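Local coordinates for protein tapirin (Caldicellulosiruptor hydrothermalis, PDB 6N2C) that probably attaches cells of this extremely thermophilic bacterium to plant biomass by binding cellulose through its C-terminal beta-helix domain, at residues 485-490 against 557-562. Residues are numbered along the deposited sequence; the frame is centred on the assembly and turned at random. Where two conformers were deposited one is given.
Sequences SLVSTG and QPLIDY
At one end of the tapirin beta-helix, helix 557-565 packs against strand 483-488, the outermost strand on one face of the solenoid. The two short axes run nearly parallel, 15° apart, with 10.3 Å between them at closest approach. Alternate strand residues Ser-485 and Val-487 turn toward the helix, which answers with Leu-559 and Tyr-562, about one turn apart. Leu-559 carries most of the helix side of the contact: with CG anti to the backbone N (chi1 175°), its forked end extends to the strand, where both methyls border Ser-485 and CD1 also reaches Val-487. CD2 lies 3.9 Å from Ser-485 CB and, in the conformer given, 3.4 Å from its OG. CD1 meets CG2 of Val-487 at 3.8 Å as the two side chains run past each other in opposite directions. The same Val-487 CG2, set beside its own backbone N, also approaches CE2 of Tyr-562 obliquely at 4.2 Å, so one methyl serves two helix residues. Leu-559 also touches Phe-515 and Ile-517 of the neighbouring strand 513-518. In that conformer Ser-485 OG is hydrogen-bonded to Ile-478 O, and Tyr-562 OH is hydrogen-bonded to Glu-473 OE2. An alanine in place of Leu-559 would lose both methyls and would probably open a gap beside Ser-485 and Val-487, leaving, between these segments, the longer Val-487 to Tyr-562 contact. The joint is thus van der Waals packing, about 169 Å² of buried surface; both hydroxyls find their hydrogen-bond partners in the loop before the strand rather than across the contact, so the packing is mainly apolar in character.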
loop_
_atom_site.group_PDB
_atom_site.type_symbol
_atom_site.label_atom_id
_atom_site.label_comp_id
_atom_site.label_asym_id
_atom_site.label_seq_id
_atom_site.Cartn_x
_atom_site.Cartn_y
_atom_site.Cartn_z
ATOM N N SER A 485 -6.435 -10.263 -30.667
ATOM C CA SER A 485 -6.427 -11.082 -29.420
ATOM C C SER A 485 -5.542 -12.286 -29.628
ATOM O O SER A 485 -5.296 -12.706 -30.764
ATOM C CB SER A 485 -7.819 -11.547 -28.997
ATOM O OG SER A 485 -8.788 -10.501 -28.882
ATOM N N LEU A 486 -5.051 -12.835 -28.503
ATOM C CA LEU A 486 -4.334 -14.082 -28.470
ATOM C C LEU A 486 -4.610 -14.757 -27.145
ATOM O O LEU A 486 -4.399 -14.165 -26.066
ATOM C CB LEU A 486 -2.823 -13.822 -28.689
ATOM C CG LEU A 486 -1.873 -14.991 -28.420
ATOM C CD1 LEU A 486 -2.157 -16.087 -29.440
ATOM C CD2 LEU A 486 -0.407 -14.592 -28.290
ATOM N N VAL A 487 -5.056 -16.048 -27.238
ATOM C CA VAL A 487 -5.180 -16.956 -26.123
ATOM C C VAL A 487 -4.147 -18.037 -26.450
ATOM O O VAL A 487 -4.303 -18.681 -27.479
ATOM C CB VAL A 487 -6.573 -17.569 -25.892
ATOM C CG1 VAL A 487 -6.640 -18.290 -24.534
ATOM C CG2 VAL A 487 -7.681 -16.466 -25.873
ATOM N N SER A 488 -3.098 -18.133 -25.583
ATOM C CA SER A 488 -1.928 -18.923 -25.903
ATOM C C SER A 488 -1.609 -19.946 -24.851
ATOM O O SER A 488 -1.612 -19.622 -23.672
ATOM C CB SER A 488 -0.749 -18.026 -26.112
ATOM O OG SER A 488 0.418 -18.799 -26.536
ATOM N N THR A 489 -1.276 -21.177 -25.307
ATOM C CA THR A 489 -0.776 -22.224 -24.416
ATOM C C THR A 489 0.687 -21.938 -24.099
ATOM O O THR A 489 1.232 -22.556 -23.154
ATOM C CB THR A 489 -0.876 -23.640 -25.031
ATOM O OG1 THR A 489 -0.158 -23.629 -26.258
ATOM C CG2 THR A 489 -2.287 -24.084 -25.281
ATOM N N GLY A 490 1.359 -21.052 -24.826
ATOM C CA GLY A 490 2.751 -20.790 -24.617
ATOM C C GLY A 490 3.693 -21.772 -25.339
ATOM O O GLY A 490 4.875 -21.689 -25.175
ATOM N N GLN A 557 -16.218 -8.463 -26.349
ATOM C CA GLN A 557 -17.175 -9.436 -25.860
ATOM C C GLN A 557 -16.952 -10.827 -26.434
ATOM O O GLN A 557 -17.149 -11.762 -25.684
ATOM C CB GLN A 557 -18.625 -8.932 -26.056
ATOM C CG GLN A 557 -19.645 -9.804 -25.314
ATOM C CD GLN A 557 -19.435 -9.770 -23.817
ATOM O OE1 GLN A 557 -19.371 -8.723 -23.215
ATOM N NE2 GLN A 557 -19.409 -10.915 -23.222
ATOM N N PRO A 558 -16.585 -10.978 -27.701
ATOM C CA PRO A 558 -16.394 -12.335 -28.249
ATOM C C PRO A 558 -15.196 -13.039 -27.569
ATOM O O PRO A 558 -15.211 -14.271 -27.367
ATOM C CB PRO A 558 -16.067 -12.129 -29.698
ATOM C CG PRO A 558 -16.394 -10.694 -29.989
ATOM C CD PRO A 558 -16.588 -9.944 -28.768
ATOM N N LEU A 559 -14.262 -12.227 -27.098
ATOM C CA LEU A 559 -13.098 -12.831 -26.357
ATOM C C LEU A 559 -13.557 -13.227 -24.975
ATOM O O LEU A 559 -13.207 -14.313 -24.525
ATOM C CB LEU A 559 -11.882 -11.885 -26.380
ATOM C CG LEU A 559 -10.625 -12.300 -25.568
ATOM C CD1 LEU A 559 -10.085 -13.554 -26.282
ATOM C CD2 LEU A 559 -9.634 -11.159 -25.619
ATOM N N ILE A 560 -14.323 -12.409 -24.242
ATOM C CA ILE A 560 -14.830 -12.737 -22.966
ATOM C C ILE A 560 -15.709 -14.017 -23.061
ATOM O O ILE A 560 -15.597 -14.982 -22.286
ATOM C CB ILE A 560 -15.662 -11.615 -22.388
ATOM C CG1 ILE A 560 -14.782 -10.374 -22.076
ATOM C CG2 ILE A 560 -16.461 -12.027 -21.168
ATOM C CD1 ILE A 560 -15.524 -9.182 -21.695
ATOM N N ASP A 561 -16.583 -14.035 -24.071
ATOM C CA ASP A 561 -17.461 -15.193 -24.247
ATOM C C ASP A 561 -16.623 -16.487 -24.446
ATOM O O ASP A 561 -16.960 -17.526 -23.876
ATOM C CB ASP A 561 -18.342 -15.035 -25.481
ATOM C CG ASP A 561 -19.387 -13.916 -25.311
ATOM O OD1 ASP A 561 -19.629 -13.379 -24.223
ATOM O OD2 ASP A 561 -19.924 -13.657 -26.349
ATOM N N TYR A 562 -15.573 -16.410 -25.234
ATOM C CA TYR A 562 -14.675 -17.540 -25.416
ATOM C C TYR A 562 -14.024 -17.978 -24.116
ATOM O O TYR A 562 -14.077 -19.204 -23.711
ATOM C CB TYR A 562 -13.594 -17.274 -26.430
ATOM C CG TYR A 562 -12.623 -18.388 -26.643
ATOM C CD1 TYR A 562 -12.951 -19.500 -27.438
ATOM C CD2 TYR A 562 -11.414 -18.444 -25.946
ATOM C CE1 TYR A 562 -12.053 -20.537 -27.600
ATOM C CE2 TYR A 562 -10.544 -19.510 -26.037
ATOM C CZ TYR A 562 -10.829 -20.527 -26.912
ATOM O OH TYR A 562 -9.994 -21.564 -27.021
#